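Local coordinates for uncharacterized protein (Legionella pneumophila subsp. pneumophila, PDB 5T2X), which is of unknown function but belongs to the DUF5630 family and folds as a single all-helical chain, at residues A[98-103]-A[123-128]; A[102-107]-A[117-122]; A[91-96]-A[127-132]; A[87-92]-A[166-171]. All coordinates share one frame; numbering follows the deposited sequence.

Interaction 1: residues A[98-103]-A[123-128]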
loop_
_atom_site.group_PDB
_atom_site.type_symbol
_atom_site.label_atom_id
_atom_site.label_comp_id
_atom_site.label_asym_id
_atom_site.label_seq_id
_atom_site.Cartn_x
_atom_site.Cartn_y
_atom_site.Cartn_z
ATOM N N ILE A 98 -3.270 7.891 1.785
ATOM C CA ILE A 98 -4.216 7.855 2.897
ATOM C C ILE A 98 -5.435 8.713 2.587
ATOM O O ILE A 98 -6.576 8.319 2.860
ATOM C CB ILE A 98 -3.526 8.301 4.198
ATOM C CG1 ILE A 98 -2.476 7.277 4.626
ATOM C CG2 ILE A 98 -4.548 8.520 5.306
ATOM C CD1 ILE A 98 -1.558 7.778 5.721
ATOM N N TYR A 99 -5.218 9.896 2.007
ATOM C CA TYR A 99 -6.329 10.793 1.709
ATOM C C TYR A 99 -7.277 10.176 0.686
ATOM O O TYR A 99 -8.496 10.138 0.896
ATOM C CB TYR A 99 -5.802 12.139 1.208
ATOM C CG TYR A 99 -6.879 13.019 0.615
ATOM C CD1 TYR A 99 -7.698 13.792 1.428
ATOM C CD2 TYR A 99 -7.083 13.070 -0.760
ATOM C CE1 TYR A 99 -8.690 14.593 0.889
ATOM C CE2 TYR A 99 -8.069 13.867 -1.308
ATOM C CZ TYR A 99 -8.869 14.626 -0.480
ATOM O OH TYR A 99 -9.851 15.420 -1.024
ATOM N N PHE A 100 -6.733 9.695 -0.433
ATOM C CA PHE A 100 -7.575 9.107 -1.470
ATOM C C PHE A 100 -8.301 7.868 -0.966
ATOM O O PHE A 100 -9.438 7.608 -1.375
ATOM C CB PHE A 100 -6.737 8.773 -2.704
ATOM C CG PHE A 100 -6.333 9.976 -3.509
ATOM C CD1 PHE A 100 -7.227 11.011 -3.728
ATOM C CD2 PHE A 100 -5.058 10.075 -4.043
ATOM C CE1 PHE A 100 -6.859 12.120 -4.470
ATOM C CE2 PHE A 100 -4.682 11.182 -4.784
ATOM C CZ PHE A 100 -5.585 12.205 -4.998
ATOM N N TYR A 101 -7.672 7.097 -0.078
ATOM C CA TYR A 101 -8.361 5.947 0.496
ATOM C C TYR A 101 -9.488 6.390 1.420
ATOM O O TYR A 101 -10.548 5.757 1.461
ATOM C CB TYR A 101 -7.375 5.049 1.242
ATOM C CG TYR A 101 -8.009 3.776 1.751
ATOM C CD1 TYR A 101 -8.233 2.702 0.899
ATOM C CD2 TYR A 101 -8.394 3.649 3.080
ATOM C CE1 TYR A 101 -8.819 1.535 1.355
ATOM C CE2 TYR A 101 -8.980 2.486 3.546
ATOM C CZ TYR A 101 -9.189 1.433 2.680
ATOM O OH TYR A 101 -9.772 0.275 3.139
ATOM N N GLY A 102 -9.278 7.476 2.166
ATOM C CA GLY A 102 -10.354 8.015 2.980
ATOM C C GLY A 102 -11.522 8.502 2.146
ATOM O O GLY A 102 -12.684 8.328 2.523
ATOM N N GLN A 103 -11.230 9.117 0.995
ATOM C CA GLN A 103 -12.296 9.531 0.090
ATOM C C GLN A 103 -13.040 8.329 -0.475
ATOM O O GLN A 103 -14.252 8.405 -0.713
ATOM C CB GLN A 103 -11.727 10.386 -1.044
ATOM C CG GLN A 103 -11.160 11.724 -0.592
ATOM C CD GLN A 103 -12.201 12.595 0.089
ATOM O OE1 GLN A 103 -12.141 12.823 1.298
ATOM N NE2 GLN A 103 -13.161 13.085 -0.686
ATOM N N LEU A 123 -10.054 4.535 -5.121
ATOM C CA LEU A 123 -9.143 3.447 -4.778
ATOM C C LEU A 123 -7.974 3.382 -5.753
ATOM O O LEU A 123 -6.836 3.116 -5.352
ATOM C CB LEU A 123 -9.897 2.118 -4.751
ATOM C CG LEU A 123 -10.769 1.838 -3.524
ATOM C CD1 LEU A 123 -11.449 0.485 -3.651
ATOM C CD2 LEU A 123 -9.947 1.903 -2.246
ATOM N N LYS A 124 -8.234 3.639 -7.038
ATOM C CA LYS A 124 -7.170 3.587 -8.033
ATOM C C LYS A 124 -6.248 4.795 -7.942
ATOM O O LYS A 124 -5.043 4.666 -8.187
ATOM C CB LYS A 124 -7.773 3.466 -9.435
ATOM C CG LYS A 124 -8.455 2.126 -9.672
ATOM C CD LYS A 124 -9.056 2.019 -11.061
ATOM C CE LYS A 124 -9.721 0.664 -11.256
ATOM N NZ LYS A 124 -10.370 0.540 -12.590
ATOM N N LYS A 125 -6.783 5.969 -7.596
ATOM C CA LYS A 125 -5.917 7.106 -7.310
ATOM C C LYS A 125 -5.081 6.847 -6.064
ATOM O O LYS A 125 -3.913 7.245 -5.996
ATOM C CB LYS A 125 -6.748 8.378 -7.149
ATOM C CG LYS A 125 -7.550 8.755 -8.384
ATOM C CD LYS A 125 -8.482 9.924 -8.104
ATOM C CE LYS A 125 -7.706 11.191 -7.790
ATOM N NZ LYS A 125 -6.860 11.624 -8.936
ATOM N N SER A 126 -5.666 6.175 -5.069
ATOM C CA SER A 126 -4.909 5.803 -3.881
ATOM C C SER A 126 -3.848 4.761 -4.212
ATOM O O SER A 126 -2.723 4.829 -3.705
ATOM C CB SER A 126 -5.858 5.287 -2.801
ATOM O OG SER A 126 -5.159 4.970 -1.611
ATOM N N ALA A 127 -4.187 3.793 -5.068
ATOM C CA ALA A 127 -3.208 2.791 -5.482
ATOM C C ALA A 127 -2.127 3.393 -6.368
ATOM O O ALA A 127 -1.000 2.885 -6.398
ATOM C CB ALA A 127 -3.904 1.639 -6.205
ATOM N N TYR A 128 -2.450 4.461 -7.103
ATOM C CA TYR A 128 -1.429 5.155 -7.881
ATOM C C TYR A 128 -0.343 5.726 -6.979
ATOM O O TYR A 128 0.820 5.819 -7.387
ATOM C CB TYR A 128 -2.071 6.262 -8.717
ATOM C CG TYR A 128 -1.116 6.966 -9.655
ATOM C CD1 TYR A 128 -0.872 6.471 -10.930
ATOM C CD2 TYR A 128 -0.462 8.130 -9.269
ATOM C CE1 TYR A 128 -0.001 7.112 -11.791
ATOM C CE2 TYR A 128 0.410 8.777 -10.123
ATOM C CZ TYR A 128 0.636 8.263 -11.383
ATOM O OH TYR A 128 1.503 8.905 -12.236
#

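Interaction 2: residues A[102-107]-A[117-122]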
loop_
_atom_site.group_PDB
_atom_site.type_symbol
_atom_site.label_atom_id
_atom_site.label_comp_id
_atom_site.label_asym_id
_atom_site.label_seq_id
_atom_site.Cartn_x
_atom_site.Cartn_y
_atom_site.Cartn_z
ATOM N N GLY A 102 -9.278 7.476 2.166
ATOM C CA GLY A 102 -10.354 8.015 2.980
ATOM C C GLY A 102 -11.522 8.502 2.146
ATOM O O GLY A 102 -12.684 8.328 2.523
ATOM N N GLN A 103 -11.230 9.117 0.995
ATOM C CA GLN A 103 -12.296 9.531 0.090
ATOM C C GLN A 103 -13.040 8.329 -0.475
ATOM O O GLN A 103 -14.252 8.405 -0.713
ATOM C CB GLN A 103 -11.727 10.386 -1.044
ATOM C CG GLN A 103 -11.160 11.724 -0.592
ATOM C CD GLN A 103 -12.201 12.595 0.089
ATOM O OE1 GLN A 103 -12.141 12.823 1.298
ATOM N NE2 GLN A 103 -13.161 13.085 -0.686
ATOM N N ALA A 104 -12.336 7.218 -0.697
ATOM C CA ALA A 104 -13.004 6.003 -1.151
ATOM C C ALA A 104 -13.944 5.465 -0.082
ATOM O O ALA A 104 -15.050 5.009 -0.393
ATOM C CB ALA A 104 -11.970 4.947 -1.541
ATOM N N ALA A 105 -13.524 5.518 1.185
ATOM C CA ALA A 105 -14.373 5.027 2.264
ATOM C C ALA A 105 -15.642 5.859 2.388
ATOM O O ALA A 105 -16.721 5.321 2.666
ATOM C CB ALA A 105 -13.595 5.025 3.579
ATOM N N GLU A 106 -15.535 7.175 2.179
ATOM C CA GLU A 106 -16.717 8.027 2.211
ATOM C C GLU A 106 -17.641 7.745 1.034
ATOM O O GLU A 106 -18.866 7.837 1.176
ATOM C CB GLU A 106 -16.313 9.503 2.223
ATOM C CG GLU A 106 -15.535 9.929 3.455
ATOM C CD GLU A 106 -15.250 11.420 3.481
ATOM O OE1 GLU A 106 -15.831 12.151 2.654
ATOM O OE2 GLU A 106 -14.442 11.862 4.328
ATOM N N CYS A 107 -17.081 7.409 -0.131
ATOM C CA CYS A 107 -17.920 7.089 -1.282
ATOM C C CYS A 107 -18.732 5.826 -1.038
ATOM O O CYS A 107 -19.896 5.740 -1.447
ATOM C CB CYS A 107 -17.061 6.942 -2.538
ATOM S SG CYS A 107 -16.473 8.500 -3.236
ATOM N N ASP A 117 -18.661 2.888 -8.476
ATOM C CA ASP A 117 -17.792 3.545 -9.449
ATOM C C ASP A 117 -16.972 4.655 -8.804
ATOM O O ASP A 117 -15.792 4.833 -9.127
ATOM C CB ASP A 117 -18.619 4.096 -10.612
ATOM C CG ASP A 117 -19.196 3.000 -11.487
ATOM O OD1 ASP A 117 -18.704 1.853 -11.409
ATOM O OD2 ASP A 117 -20.134 3.288 -12.259
ATOM N N ASN A 118 -17.580 5.415 -7.890
ATOM C CA ASN A 118 -16.850 6.484 -7.216
ATOM C C ASN A 118 -15.763 5.919 -6.308
ATOM O O ASN A 118 -14.625 6.403 -6.312
ATOM C CB ASN A 118 -17.812 7.363 -6.417
ATOM C CG ASN A 118 -18.738 8.173 -7.303
ATOM O OD1 ASN A 118 -18.445 8.411 -8.476
ATOM N ND2 ASN A 118 -19.860 8.609 -6.743
ATOM N N GLU A 119 -16.098 4.894 -5.520
ATOM C CA GLU A 119 -15.111 4.295 -4.629
ATOM C C GLU A 119 -13.942 3.715 -5.414
ATOM O O GLU A 119 -12.778 3.921 -5.049
ATOM C CB GLU A 119 -15.759 3.212 -3.764
ATOM C CG GLU A 119 -14.772 2.513 -2.843
ATOM C CD GLU A 119 -15.367 1.313 -2.134
ATOM O OE1 GLU A 119 -16.604 1.142 -2.178
ATOM O OE2 GLU A 119 -14.593 0.540 -1.534
ATOM N N LEU A 120 -14.233 2.991 -6.499
ATOM C CA LEU A 120 -13.167 2.411 -7.311
ATOM C C LEU A 120 -12.271 3.493 -7.897
ATOM O O LEU A 120 -11.054 3.304 -8.017
ATOM C CB LEU A 120 -13.766 1.549 -8.423
ATOM C CG LEU A 120 -14.353 0.200 -8.002
ATOM C CD1 LEU A 120 -15.087 -0.458 -9.163
ATOM C CD2 LEU A 120 -13.255 -0.710 -7.478
ATOM N N GLU A 121 -12.854 4.635 -8.263
ATOM C CA GLU A 121 -12.062 5.721 -8.827
ATOM C C GLU A 121 -11.081 6.275 -7.802
ATOM O O GLU A 121 -9.923 6.554 -8.130
ATOM C CB GLU A 121 -12.990 6.816 -9.351
ATOM C CG GLU A 121 -12.297 7.932 -10.112
ATOM C CD GLU A 121 -13.264 8.739 -10.958
ATOM O OE1 GLU A 121 -13.879 8.159 -11.879
ATOM O OE2 GLU A 121 -13.419 9.952 -10.698
ATOM N N PHE A 122 -11.519 6.430 -6.550
ATOM C CA PHE A 122 -10.606 6.893 -5.511
ATOM C C PHE A 122 -9.626 5.801 -5.098
ATOM O O PHE A 122 -8.477 6.101 -4.755
ATOM C CB PHE A 122 -11.386 7.387 -4.292
ATOM C CG PHE A 122 -11.882 8.797 -4.419
ATOM C CD1 PHE A 122 -10.993 9.858 -4.466
ATOM C CD2 PHE A 122 -13.239 9.066 -4.476
ATOM C CE1 PHE A 122 -11.447 11.162 -4.578
ATOM C CE2 PHE A 122 -13.700 10.367 -4.587
ATOM C CZ PHE A 122 -12.803 11.415 -4.637
#

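Interaction 3: residues A[91-96]-A[127-132]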
loop_
_atom_site.group_PDB
_atom_site.type_symbol
_atom_site.label_atom_id
_atom_site.label_comp_id
_atom_site.label_asym_id
_atom_site.label_seq_id
_atom_site.Cartn_x
_atom_site.Cartn_y
_atom_site.Cartn_z
ATOM N N VAL A 91 6.862 10.727 1.625
ATOM C CA VAL A 91 5.839 11.189 2.558
ATOM C C VAL A 91 4.614 11.712 1.813
ATOM O O VAL A 91 3.489 11.620 2.318
ATOM C CB VAL A 91 6.427 12.244 3.516
ATOM C CG1 VAL A 91 6.852 13.493 2.755
ATOM C CG2 VAL A 91 5.432 12.588 4.619
ATOM N N SER A 92 4.798 12.253 0.605
ATOM C CA SER A 92 3.647 12.724 -0.160
ATOM C C SER A 92 2.826 11.554 -0.684
ATOM O O SER A 92 1.590 11.601 -0.672
ATOM C CB SER A 92 4.100 13.618 -1.315
ATOM O OG SER A 92 4.694 12.858 -2.351
ATOM N N GLN A 93 3.496 10.497 -1.148
ATOM C CA GLN A 93 2.785 9.289 -1.549
ATOM C C GLN A 93 2.013 8.696 -0.379
ATOM O O GLN A 93 0.899 8.187 -0.552
ATOM C CB GLN A 93 3.770 8.267 -2.113
ATOM C CG GLN A 93 4.421 8.696 -3.413
ATOM C CD GLN A 93 5.447 7.697 -3.903
ATOM O OE1 GLN A 93 6.298 7.241 -3.140
ATOM N NE2 GLN A 93 5.366 7.346 -5.180
ATOM N N LEU A 94 2.587 8.760 0.825
ATOM C CA LEU A 94 1.892 8.247 1.999
ATOM C C LEU A 94 0.656 9.080 2.316
ATOM O O LEU A 94 -0.415 8.529 2.594
ATOM C CB LEU A 94 2.844 8.215 3.194
ATOM C CG LEU A 94 2.257 7.738 4.523
ATOM C CD1 LEU A 94 1.731 6.316 4.403
ATOM C CD2 LEU A 94 3.295 7.838 5.629
ATOM N N VAL A 95 0.782 10.408 2.268
ATOM C CA VAL A 95 -0.335 11.279 2.622
ATOM C C VAL A 95 -1.421 11.222 1.554
ATOM O O VAL A 95 -2.613 11.101 1.865
ATOM C CB VAL A 95 0.160 12.718 2.849
ATOM C CG1 VAL A 95 -1.017 13.664 3.014
ATOM C CG2 VAL A 95 1.062 12.777 4.070
ATOM N N LYS A 96 -1.031 11.316 0.280
ATOM C CA LYS A 96 -2.014 11.229 -0.795
ATOM C C LYS A 96 -2.712 9.877 -0.792
ATOM O O LYS A 96 -3.927 9.796 -1.010
ATOM C CB LYS A 96 -1.350 11.477 -2.149
ATOM C CG LYS A 96 -0.816 12.881 -2.353
ATOM C CD LYS A 96 -0.123 12.981 -3.701
ATOM C CE LYS A 96 0.547 14.328 -3.895
ATOM N NZ LYS A 96 1.318 14.363 -5.169
ATOM N N ALA A 127 -4.187 3.793 -5.068
ATOM C CA ALA A 127 -3.208 2.791 -5.482
ATOM C C ALA A 127 -2.127 3.393 -6.368
ATOM O O ALA A 127 -1.000 2.885 -6.398
ATOM C CB ALA A 127 -3.904 1.639 -6.205
ATOM N N TYR A 128 -2.450 4.461 -7.103
ATOM C CA TYR A 128 -1.429 5.155 -7.881
ATOM C C TYR A 128 -0.343 5.726 -6.979
ATOM O O TYR A 128 0.820 5.819 -7.387
ATOM C CB TYR A 128 -2.071 6.262 -8.717
ATOM C CG TYR A 128 -1.116 6.966 -9.655
ATOM C CD1 TYR A 128 -0.872 6.471 -10.930
ATOM C CD2 TYR A 128 -0.462 8.130 -9.269
ATOM C CE1 TYR A 128 -0.001 7.112 -11.791
ATOM C CE2 TYR A 128 0.410 8.777 -10.123
ATOM C CZ TYR A 128 0.636 8.263 -11.383
ATOM O OH TYR A 128 1.503 8.905 -12.236
ATOM N N GLN A 129 -0.702 6.112 -5.756
ATOM C CA GLN A 129 0.259 6.499 -4.733
ATOM C C GLN A 129 0.787 5.301 -3.951
ATOM O O GLN A 129 1.496 5.488 -2.956
ATOM C CB GLN A 129 -0.374 7.514 -3.778
ATOM C CG GLN A 129 -0.911 8.756 -4.470
ATOM C CD GLN A 129 0.190 9.628 -5.046
ATOM O OE1 GLN A 129 1.289 9.702 -4.497
ATOM N NE2 GLN A 129 -0.100 10.290 -6.159
ATOM N N HIS A 130 0.434 4.083 -4.374
ATOM C CA HIS A 130 0.957 2.842 -3.799
ATOM C C HIS A 130 0.545 2.677 -2.337
ATOM O O HIS A 130 1.302 2.156 -1.515
ATOM C CB HIS A 130 2.476 2.759 -3.953
ATOM C CG HIS A 130 2.947 2.990 -5.354
ATOM N ND1 HIS A 130 2.590 2.172 -6.403
ATOM C CD2 HIS A 130 3.742 3.952 -5.881
ATOM C CE1 HIS A 130 3.145 2.618 -7.516
ATOM N NE2 HIS A 130 3.849 3.697 -7.227
ATOM N N CYS A 131 -0.669 3.111 -2.014
ATOM C CA CYS A 131 -1.189 2.944 -0.664
ATOM C C CYS A 131 -1.533 1.481 -0.411
ATOM O O CYS A 131 -2.199 0.839 -1.231
ATOM C CB CYS A 131 -2.421 3.822 -0.460
ATOM S SG CYS A 131 -3.180 3.677 1.170
ATOM N N PHE A 132 -1.076 0.952 0.729
ATOM C CA PHE A 132 -1.336 -0.449 1.049
ATOM C C PHE A 132 -2.827 -0.713 1.211
ATOM O O PHE A 132 -3.322 -1.772 0.807
ATOM C CB PHE A 132 -0.587 -0.855 2.319
ATOM C CG PHE A 132 -0.935 -2.236 2.809
ATOM C CD1 PHE A 132 -0.292 -3.350 2.297
ATOM C CD2 PHE A 132 -1.912 -2.419 3.778
ATOM C CE1 PHE A 132 -0.613 -4.620 2.742
ATOM C CE2 PHE A 132 -2.239 -3.685 4.223
ATOM C CZ PHE A 132 -1.586 -4.788 3.706
HETATM O O HOH W 1 2.921 11.794 -4.478
HETATM O O HOH W 2 0.952 5.609 -0.259
HETATM O O HOH W 3 3.199 7.806 -7.297
#

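Interaction 4: residues A[87-92]-A[166-171]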
loop_
_atom_site.group_PDB
_atom_site.type_symbol
_atom_site.label_atom_id
_atom_site.label_comp_id
_atom_site.label_asym_id
_atom_site.label_seq_id
_atom_site.Cartn_x
_atom_site.Cartn_y
_atom_site.Cartn_z
ATOM N N PRO A 87 10.612 3.901 3.780
ATOM C CA PRO A 87 10.834 3.809 2.333
ATOM C C PRO A 87 10.311 2.490 1.791
ATOM O O PRO A 87 10.002 1.574 2.567
ATOM C CB PRO A 87 12.364 3.906 2.210
ATOM C CG PRO A 87 12.872 3.427 3.511
ATOM C CD PRO A 87 11.873 3.871 4.538
ATOM N N PRO A 88 10.205 2.340 0.457
ATOM C CA PRO A 88 10.607 3.268 -0.611
ATOM C C PRO A 88 9.621 4.406 -0.897
ATOM O O PRO A 88 9.926 5.266 -1.723
ATOM C CB PRO A 88 10.723 2.351 -1.829
ATOM C CG PRO A 88 9.719 1.289 -1.575
ATOM C CD PRO A 88 9.721 1.060 -0.088
ATOM N N LEU A 89 8.469 4.418 -0.233
ATOM C CA LEU A 89 7.469 5.446 -0.490
ATOM C C LEU A 89 7.862 6.765 0.163
ATOM O O LEU A 89 8.417 6.791 1.265
ATOM C CB LEU A 89 6.096 5.004 0.018
ATOM C CG LEU A 89 5.401 3.890 -0.767
ATOM C CD1 LEU A 89 3.971 3.706 -0.279
ATOM C CD2 LEU A 89 5.429 4.182 -2.259
ATOM N N THR A 90 7.571 7.865 -0.528
ATOM C CA THR A 90 7.820 9.190 0.014
ATOM C C THR A 90 6.654 9.627 0.897
ATOM O O THR A 90 5.591 8.999 0.928
ATOM C CB THR A 90 8.045 10.201 -1.111
ATOM O OG1 THR A 90 6.823 10.397 -1.832
ATOM C CG2 THR A 90 9.113 9.698 -2.070
ATOM N N VAL A 91 6.862 10.727 1.625
ATOM C CA VAL A 91 5.839 11.189 2.558
ATOM C C VAL A 91 4.614 11.712 1.813
ATOM O O VAL A 91 3.489 11.620 2.318
ATOM C CB VAL A 91 6.427 12.244 3.516
ATOM C CG1 VAL A 91 6.852 13.493 2.755
ATOM C CG2 VAL A 91 5.432 12.588 4.619
ATOM N N SER A 92 4.798 12.253 0.605
ATOM C CA SER A 92 3.647 12.724 -0.160
ATOM C C SER A 92 2.826 11.554 -0.684
ATOM O O SER A 92 1.590 11.601 -0.672
ATOM C CB SER A 92 4.100 13.618 -1.315
ATOM O OG SER A 92 4.694 12.858 -2.351
ATOM N N GLN A 166 6.062 -4.636 -3.234
ATOM C CA GLN A 166 7.121 -3.728 -3.655
ATOM C C GLN A 166 7.347 -2.595 -2.664
ATOM O O GLN A 166 8.438 -2.016 -2.643
ATOM C CB GLN A 166 6.805 -3.133 -5.029
ATOM C CG GLN A 166 6.777 -4.132 -6.167
ATOM C CD GLN A 166 6.648 -3.456 -7.520
ATOM O OE1 GLN A 166 6.964 -2.276 -7.668
ATOM N NE2 GLN A 166 6.178 -4.201 -8.514
ATOM N N TYR A 167 6.348 -2.261 -1.846
ATOM C CA TYR A 167 6.425 -1.066 -1.021
ATOM C C TYR A 167 6.097 -1.274 0.451
ATOM O O TYR A 167 6.368 -0.368 1.245
ATOM C CB TYR A 167 5.486 0.022 -1.569
ATOM C CG TYR A 167 5.628 0.292 -3.052
ATOM C CD1 TYR A 167 6.655 1.089 -3.540
ATOM C CD2 TYR A 167 4.723 -0.237 -3.963
ATOM C CE1 TYR A 167 6.783 1.343 -4.896
ATOM C CE2 TYR A 167 4.843 0.010 -5.321
ATOM C CZ TYR A 167 5.874 0.801 -5.780
ATOM O OH TYR A 167 5.997 1.051 -7.129
ATOM N N HIS A 168 5.534 -2.419 0.849
ATOM C CA HIS A 168 4.974 -2.521 2.192
ATOM C C HIS A 168 5.484 -3.726 2.976
ATOM O O HIS A 168 4.814 -4.166 3.916
ATOM C CB HIS A 168 3.447 -2.519 2.122
ATOM C CG HIS A 168 2.889 -1.270 1.516
ATOM N ND1 HIS A 168 2.933 -0.051 2.157
ATOM C CD2 HIS A 168 2.309 -1.043 0.313
ATOM C CE1 HIS A 168 2.389 0.871 1.383
ATOM N NE2 HIS A 168 2.002 0.295 0.259
ATOM N N TRP A 169 6.648 -4.262 2.614
ATOM C CA TRP A 169 7.453 -5.133 3.488
ATOM C C TRP A 169 6.618 -6.330 3.943
ATOM O O TRP A 169 6.035 -7.022 3.092
ATOM C CB TRP A 169 8.020 -4.271 4.609
ATOM C CG TRP A 169 9.041 -3.278 4.153
ATOM C CD1 TRP A 169 8.805 -2.056 3.597
ATOM C CD2 TRP A 169 10.464 -3.421 4.222
ATOM N NE1 TRP A 169 9.993 -1.429 3.309
ATOM C CE2 TRP A 169 11.027 -2.247 3.684
ATOM C CE3 TRP A 169 11.316 -4.428 4.684
ATOM C CZ2 TRP A 169 12.404 -2.052 3.597
ATOM C CZ3 TRP A 169 12.683 -4.234 4.596
ATOM C CH2 TRP A 169 13.213 -3.055 4.055
ATOM N N THR A 170 6.527 -6.606 5.250
ATOM C CA THR A 170 5.856 -7.823 5.709
ATOM C C THR A 170 4.355 -7.805 5.440
ATOM O O THR A 170 3.835 -8.810 4.924
ATOM C CB THR A 170 6.168 -8.057 7.193
ATOM O OG1 THR A 170 7.536 -8.453 7.339
ATOM C CG2 THR A 170 5.259 -9.129 7.779
ATOM N N PRO A 171 3.602 -6.743 5.761
ATOM C CA PRO A 171 2.170 -6.759 5.418
ATOM C C PRO A 171 1.906 -6.911 3.932
ATOM O O PRO A 171 0.873 -7.479 3.552
ATOM C CB PRO A 171 1.671 -5.408 5.946
ATOM C CG PRO A 171 2.606 -5.072 7.041
ATOM C CD PRO A 171 3.942 -5.560 6.575
#

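Interaction 1: residues A[98-103]-A[123-128]
The antiparallel hairpin of helices 91-111 and 117-128 closes here through Phe-100 and Lys-125, which meet in a CH-pi contact. Lys-125 bends at its last two torsions (chi3 65°, chi4 62°), curling its aliphatic end over one face of the Phe-100 ring: CE sits 3.9 Å from the ring centroid and lies 3.6 Å from Phe-100 CE1. The same bend carries NZ past the outline of the ring, still above its plane, to a salt bridge with Glu-51 of helix 43-52. The two segments run at 167° to each other with axes only 7.8 Å apart, and small Ser-126 lies where the backbones come closest, its CA 4.9 Å from that of Phe-100. Its CB packs 3.6 Å from Phe-100 CB, and with the hydroxyl turned anti to the backbone N, Ser-126 OG lies 3.6 Å from Tyr-101 CB. That hydroxyl is hydrogen-bonded to the carbonyl of Gly-97, one turn back on the partner helix, so a buried polar group is satisfied across the hairpin. On the flank facing helix 132-147, Leu-123 and Tyr-101 lie side by side, with Leu-123 CD2 3.7 Å from Tyr-101 CD1, while the Tyr-101 ring also meets that of Tyr-133.

Interaction 2: residues A[102-107]-A[117-122]
Gln-103 sets its CB over the centre of the Phe-122 ring, 3.5 Å from the centroid and only 12° off the normal, a well-centred CH-pi contact, while its amide stands nearly perpendicular to the ring. At the ring's edge sits the sulfur of Cys-107: SG is 4.6 Å from the Phe-122 centroid and 3.5 Å from Phe-122 CD2, a sulfur-aromatic contact. One helical turn separates Gln-103 from Cys-107, so a single ring is held at face and edge by the same helix. Small Ala-104 completes the tight part, its CB 3.7 Å from Phe-122 CB. The segments run almost exactly antiparallel (173°), and the CA atoms of Ala-104 and Glu-119 come within 4.4 Å of each other.

Toward the turn of the hairpin the packing thins. Exposed Asn-118 adds its CB, 3.6 Å from Cys-107 SG, and little else. Glu-119 is different: with CG anti to the backbone N (chi1 178°) and the chain extended, its methylene CG passes 3.5 Å from Ala-104 O while the carboxylate runs on to Arg-108 in a salt bridge and to the backbone N of Phe-115. Between these segments, then, cohesion comes from carbon, sulfur and ring contacts, whereas the buried carboxylate ties helix 117-128 to the end of its partner helix and to the connecting loop.

Interaction 3: residues A[91-96]-A[127-132]
Gln-129 bends across to meet Lys-96 and Gln-93. Its CG stands beside the backbone N, and a second bend (chi2 -68°) swings the amide across the first turns of helix 91-111. There Gln-129 CG packs 3.6 Å from Lys-96 CB, and the amide carbon lies against the extended Lys-96 chain, with Gln-129 CD 3.6 Å from Lys-96 CD. The amide oxygen is carried to Gln-93, where Gln-129 OE1 comes 3.3 Å from Gln-93 CA. Gln-93 itself is extended beyond CG, its amide 76° from that of Gln-129. It brings NE2 to the edge of the His-130 ring, 3.8 Å from His-130 CD2, with amide and ring planes nearly perpendicular, while its OE1 turns back to the backbone N of Thr-90.

Water does the polar work between the segments. One molecule donates to Gln-129 OE1 at 2.7 Å and to Ser-92 OG, and accepts from Lys-96 NZ; a second bridges the backbone carbonyls of Gln-93 and Gln-129; a third joins Gln-93 NE2 to the carbonyl of Tyr-128. Ser-92 OG is also hydrogen-bonded to Glu-61.

His-130, at positive phi (64°), is the C-prime residue of a Schellman motif that ends helix 117-128; its ring stacks on Tyr-167, and its ND1 is hydrogen-bonded to the hydroxyl of Tyr-135. The chain then turns into helix 132-147, while Lys-96 packs against Ile-47 and Thr-50 of helix 43-52 and Trp-69 of helix 66-76.

Interaction 4: residues A[87-92]-A[166-171]
The carbonyl oxygen of Pro-87 takes the indole N-H of Trp-169, the direct hydrogen bond between these segments: NE1 to O is 3.1 Å, and the bond is fairly straight at 162°. The acceptor lies in the indole plane, at the ring's edge, and the donor is tilted 19° from the carbonyl plane. The bond ties the loop that leads into helix 91-111 to the junction between helices 153-167 and 169-185, a loop-to-junction contact in an all-helical fold. That carbonyl belongs to the cis peptide bond between Pro-87 and Pro-88, where the loop bends, and Thr-90 is the N-cap of helix 91-111.

Beyond the polar bond the contact is apolar. Pro-88 and Leu-89 both come to the same ring carbon of Tyr-167, with Pro-88 CG and Leu-89 CD2 each 3.6 Å from Tyr-167 CD1. Both side chains cross that of Tyr-167 at about a right angle. With CG anti to the carbonyl carbon (chi1 -50°), Tyr-167 turns the CD1 side of its ring to these two residues.

His-168 is gripped at both ring nitrogens: ND1 pairs with the hydroxyl of Tyr-86 and NE2 with the backbone O of His-130, which holds the imidazole in one rotation. Phe-132 meets this ring edge-to-face, and the Trp-169 ring meets His-210 and, edge-to-face, Phe-273. The other methyl of Leu-89 reaches the imidazole too, placing Leu-89 CD1 3.6 Å from His-168 CE1.

All four contacts involve helix 91-111 or the loop leading into it. Interactions 2 and 1 pair it with helix 117-128, interaction 2 nearest the turn of the hairpin; interaction 3 lies at the open end, where helix 117-128 ends and the chain turns toward helix 132-147. Interaction 1 lies with its centre about 7 Å from each of the other two, whose centres are about 15 Å apart. Interaction 4 spans the longest stretch of chain and begins at the loop before the hairpin. Its centre is about 9 Å from that of interaction 3, and a hydrogen bond between His-130 O and His-168 NE2 joins them. The hairpin is thereby linked at its base to helices 153-167 and 169-185.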